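Local coordinates for protein serine proteinase inhibitor A (Sagittaria sagittifolia, PDB 3E8L) that probably inhibits trypsin and chymotrypsin at the same time through two reactive sites, and kallikrein weakly, as a Kunitz-type inhibitor of beta-trefoil fold, at residues A100-K105 with P116-D121; L43-K48 with F87-P92. The protein carries 2 engineered substitutions. All coordinates share one frame; numbering follows the deposited sequence. Where two conformers were deposited one is given.

Contact 1 (A100-K105 with P116-D121)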
# COMPACT_ATOMS: atom_id res chain seq x y z
N ALA A 100 5.27 5.70 0.39
CA ALA A 100 5.02 4.37 0.94
C ALA A 100 6.09 3.38 0.44
O ALA A 100 6.60 3.52 -0.68
CB ALA A 100 3.63 3.90 0.57
N TRP A 101 6.45 2.42 1.28
CA TRP A 101 7.43 1.42 0.92
C TRP A 101 6.80 0.39 0.02
O TRP A 101 5.60 0.13 0.12
CB TRP A 101 7.91 0.67 2.16
CG TRP A 101 8.79 1.42 3.06
CD1 TRP A 101 8.90 2.78 3.18
CD2 TRP A 101 9.68 0.86 4.04
NE1 TRP A 101 9.83 3.10 4.15
CE2 TRP A 101 10.31 1.93 4.70
CE3 TRP A 101 10.01 -0.44 4.42
CZ2 TRP A 101 11.25 1.74 5.70
CZ3 TRP A 101 10.93 -0.63 5.42
CH2 TRP A 101 11.55 0.45 6.04
N SER A 102 7.60 -0.23 -0.85
CA SER A 102 7.15 -1.48 -1.47
C SER A 102 8.22 -2.43 -1.99
O SER A 102 9.39 -2.06 -2.11
CB SER A 102 6.06 -1.24 -2.53
OG SER A 102 6.54 -0.45 -3.57
N ILE A 103 7.81 -3.67 -2.26
CA ILE A 103 8.66 -4.66 -2.84
C ILE A 103 8.90 -4.30 -4.29
O ILE A 103 7.98 -4.19 -5.09
CB ILE A 103 8.03 -6.05 -2.79
CG1 ILE A 103 7.50 -6.33 -1.40
CG2 ILE A 103 9.07 -7.10 -3.17
CD1 ILE A 103 6.53 -7.45 -1.36
N GLY A 104 10.15 -4.11 -4.64
CA GLY A 104 10.47 -3.71 -5.98
C GLY A 104 10.77 -4.90 -6.87
O GLY A 104 11.16 -5.98 -6.40
N LYS A 105 10.58 -4.67 -8.17
CA LYS A 105 11.01 -5.55 -9.25
C LYS A 105 12.48 -5.91 -9.01
O LYS A 105 13.27 -5.05 -8.62
CB LYS A 105 10.85 -4.76 -10.56
CG LYS A 105 11.37 -5.41 -11.81
CD LYS A 105 10.87 -4.63 -13.04
CE LYS A 105 10.97 -5.46 -14.30
NZ LYS A 105 10.09 -4.89 -15.36
N PRO A 116 14.74 -5.02 -4.52
CA PRO A 116 14.91 -4.06 -3.43
C PRO A 116 13.59 -3.70 -2.78
O PRO A 116 12.54 -3.92 -3.38
CB PRO A 116 15.49 -2.83 -4.13
CG PRO A 116 15.11 -2.98 -5.55
CD PRO A 116 15.07 -4.44 -5.83
N ILE A 117 13.64 -3.17 -1.56
CA ILE A 117 12.51 -2.47 -1.00
C ILE A 117 12.68 -1.04 -1.50
O ILE A 117 13.78 -0.47 -1.38
CB ILE A 117 12.51 -2.48 0.55
CG1 ILE A 117 12.63 -3.91 1.09
CG2 ILE A 117 11.25 -1.83 1.08
CD1 ILE A 117 11.68 -4.89 0.45
N THR A 118 11.63 -0.49 -2.09
CA THR A 118 11.69 0.88 -2.58
C THR A 118 10.74 1.73 -1.72
O THR A 118 10.03 1.19 -0.87
CB THR A 118 11.36 0.99 -4.10
OG1 THR A 118 10.02 0.55 -4.35
CG2 THR A 118 12.32 0.15 -4.91
N ALA A 119 10.76 3.04 -1.93
CA ALA A 119 9.84 3.91 -1.25
C ALA A 119 9.44 5.01 -2.18
O ALA A 119 10.29 5.68 -2.77
CB ALA A 119 10.49 4.51 -0.01
N GLY A 120 8.14 5.21 -2.30
CA GLY A 120 7.62 6.32 -3.08
C GLY A 120 7.25 5.90 -4.48
O GLY A 120 7.91 5.04 -5.07
N ASP A 121 6.20 6.50 -5.01
CA ASP A 121 5.79 6.30 -6.41
C ASP A 121 4.74 7.37 -6.69
O ASP A 121 4.28 8.05 -5.76
CB ASP A 121 5.19 4.90 -6.60
CG ASP A 121 5.43 4.33 -8.00
OD1 ASP A 121 5.79 5.07 -8.94
OD2 ASP A 121 5.24 3.11 -8.16

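Contact 2 (L43-K48 with F87-P92). Engineered in segment 43-48: Arg47 (natural residue His).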
# COMPACT_ATOMS: atom_id res chain seq x y z
N LEU A 43 17.29 3.94 8.76
CA LEU A 43 16.82 3.74 7.42
C LEU A 43 16.48 5.07 6.75
O LEU A 43 16.00 6.01 7.39
CB LEU A 43 15.63 2.80 7.44
CG LEU A 43 15.93 1.36 7.09
CD1 LEU A 43 17.28 0.90 7.60
CD2 LEU A 43 14.82 0.50 7.61
N SER A 44 16.75 5.14 5.45
CA SER A 44 16.65 6.38 4.69
C SER A 44 16.49 6.07 3.19
O SER A 44 16.32 4.92 2.81
CB SER A 44 17.89 7.23 4.97
OG SER A 44 17.74 8.53 4.43
N THR A 45 16.55 7.11 2.36
CA THR A 45 16.33 6.95 0.91
C THR A 45 17.57 7.28 0.07
O THR A 45 18.32 8.21 0.38
CB THR A 45 15.23 7.89 0.41
OG1 THR A 45 15.55 9.24 0.79
CG2 THR A 45 13.88 7.50 0.94
N LEU A 46 17.75 6.49 -1.00
CA LEU A 46 18.66 6.80 -2.11
C LEU A 46 17.85 6.95 -3.37
O LEU A 46 17.19 6.00 -3.80
CB LEU A 46 19.65 5.67 -2.36
CG LEU A 46 20.90 5.46 -1.53
CD1 LEU A 46 21.62 4.22 -2.05
CD2 LEU A 46 21.80 6.70 -1.60
N ARG A 47 17.90 8.12 -4.00
CA ARG A 47 17.17 8.29 -5.25
C ARG A 47 17.42 7.15 -6.25
O ARG A 47 18.56 6.75 -6.50
CB ARG A 47 17.45 9.66 -5.90
CG ARG A 47 16.84 10.83 -5.12
CD ARG A 47 16.65 12.07 -5.98
NE ARG A 47 16.36 13.25 -5.16
CZ ARG A 47 17.26 14.17 -4.81
NH1 ARG A 47 16.89 15.20 -4.05
NH2 ARG A 47 18.52 14.09 -5.22
N LYS A 48 16.33 6.62 -6.78
CA LYS A 48 16.36 5.70 -7.89
C LYS A 48 15.88 6.42 -9.16
O LYS A 48 16.64 6.63 -10.09
CB LYS A 48 15.47 4.50 -7.57
CG LYS A 48 15.41 3.43 -8.62
CD LYS A 48 14.68 2.21 -8.08
CE LYS A 48 14.01 1.42 -9.22
NZ LYS A 48 14.99 0.67 -10.02
N PHE A 87 4.22 1.24 5.38
CA PHE A 87 5.33 2.06 5.91
C PHE A 87 5.48 3.29 5.03
O PHE A 87 5.54 3.16 3.81
CB PHE A 87 6.63 1.26 5.88
CG PHE A 87 6.78 0.25 6.99
CD1 PHE A 87 5.67 -0.39 7.55
CD2 PHE A 87 8.06 -0.11 7.45
CE1 PHE A 87 5.83 -1.34 8.57
CE2 PHE A 87 8.21 -1.05 8.45
CZ PHE A 87 7.11 -1.66 9.01
N SER A 88 5.55 4.48 5.62
CA SER A 88 5.64 5.71 4.84
C SER A 88 6.61 6.68 5.49
O SER A 88 6.48 7.03 6.66
CB SER A 88 4.27 6.36 4.70
OG SER A 88 3.40 5.59 3.88
N PHE A 89 7.61 7.09 4.73
CA PHE A 89 8.53 8.08 5.21
C PHE A 89 7.87 9.45 5.35
O PHE A 89 7.04 9.84 4.54
CB PHE A 89 9.72 8.21 4.25
CG PHE A 89 10.73 7.10 4.37
CD1 PHE A 89 11.32 6.79 5.60
CD2 PHE A 89 11.11 6.38 3.25
CE1 PHE A 89 12.28 5.76 5.70
CE2 PHE A 89 12.06 5.37 3.33
CZ PHE A 89 12.66 5.05 4.55
N SER A 90 8.25 10.17 6.41
CA SER A 90 7.79 11.53 6.59
C SER A 90 8.92 12.40 6.08
O SER A 90 9.92 12.62 6.77
CB SER A 90 7.51 11.82 8.06
OG SER A 90 6.88 13.08 8.21
N MET A 91 8.78 12.85 4.84
CA MET A 91 9.86 13.56 4.16
C MET A 91 9.27 14.52 3.15
O MET A 91 8.19 14.27 2.62
CB MET A 91 10.79 12.56 3.47
CG MET A 91 10.11 11.67 2.43
SD MET A 91 11.21 10.54 1.58
CE MET A 91 12.45 11.67 0.92
N PRO A 92 9.95 15.65 2.91
CA PRO A 92 9.36 16.62 1.98
C PRO A 92 9.30 15.99 0.60
O PRO A 92 10.22 15.27 0.21
CB PRO A 92 10.37 17.78 2.01
CG PRO A 92 11.21 17.56 3.22
CD PRO A 92 11.26 16.09 3.40

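Contact 1 (A100-K105 with P116-D121)
The carbonyl O of Ser102 has several groups of segment 116-121 gathered round it. Thr118 N donates to Ser102 O at 2.7 Å, and the bond is nearly straight, 170° at the hydrogen. The CA of Ile117 adds a CA-H...O contact to the same oxygen. Thr118 OG1 also lies near it, 3.5 Å from Ser102 O, which makes at most a weak bond. The torsion explains this: OG1 sits between the backbone N and the carbonyl carbon of its own residue (chi1 63°), which turns it back toward the partner strand.

The return bond runs from Ser102 N to Thr118 O, 2.8 Å. Ser102 and Thr118 are therefore an antiparallel hydrogen-bonded pair. Trp101 with Ala119 and Ile103 with Ile117 are the non-hydrogen-bonded pairs beside it. Two more bonds lie beyond them. Gly120 N reaches Ala100 O at 2.8 Å, and Gly104 N donates to Pro116 O at 2.7 Å.

The two faces differ. Ser102 and Thr118 share one, with Ser102 OG and Thr118 OG1 3.7 Å apart. Trp101, Ile103, Ile117 and Ala119 line the other. There the indole of Trp101 lies obliquely across Ile117, with Trp101 CE3 3.8 Å from Ile117 CG2. At the five-membered ring, Trp101 CD1 is 4.0 Å from Ala119 CB.

This short antiparallel pairing belongs to the beta-trefoil. Strand 52-57 lies along the other edge of 113-119, with backbone bonds between Val55 and Ile117 and between Ser53 and Ala119. Phe89 of strand 84-89 packs on Ala119. Leu170 and Ile172 of strand 167-172 pack on Ile117, and Phe131 meets the indole edge-to-face.

Contact 2 (L43-K48 with F87-P92)
Thr45 points its CB toward segment 87-92, and its two branches meet different residues. The methyl Thr45 CG2 touches the phenyl of Phe89, 3.7 Å from Phe89 CE2 and 3.8 Å from Phe89 CD2. It meets the CD2-CE2 side of the ring obliquely. Thr45 CG2 is also 4.1 Å from Met91 SD. The hydroxyl branch goes to the methionine tip, with Thr45 OG1 3.9 Å from Met91 CE. Thr45 and Met91 reach toward each other tip to tip. The bend at the thioether of Met91 (chi3 -56°) sets the direction of that methyl.

The axes of strands 43-48 and 87-89 lie 69° apart in direction and approach to 9.6 Å. No hydrogen bond joins the segments. They are not neighbours in a sheet: side chains bridge the space between one strand of the beta-trefoil and a second strand with the loop that follows it. The far end of the Phe89 ring lies by the backbone of 43-48. Phe89 CE1 is 4.1 Å from Leu43 O, and Phe89 CZ is the same distance from Ser44 O. Leu65 packs on both Thr45 and Phe89. Trp101 meets the Phe89 ring with the planes about 50° apart.

In the fold
Both segments of contact 2 precede those of contact 1 in the sequence. The centres of the two contacts lie 10 Å apart, and each is about 9 Å from the centre of the chain. Strand 43-49 belongs to the same antiparallel sheet as 101-103 and 113-119, joined through 52-57. Strand 84-89 belongs to a four-stranded sheet. Trp101 of contact 1 joins the two contacts. Its N probably bonds to Phe87 O, its NE1 packs on Phe89, and its CH2 touches Leu43 CD2. The two contacts thus lie in one aromatic and aliphatic region, where the two sheets meet inside the beta-trefoil of this Kunitz-type inhibitor.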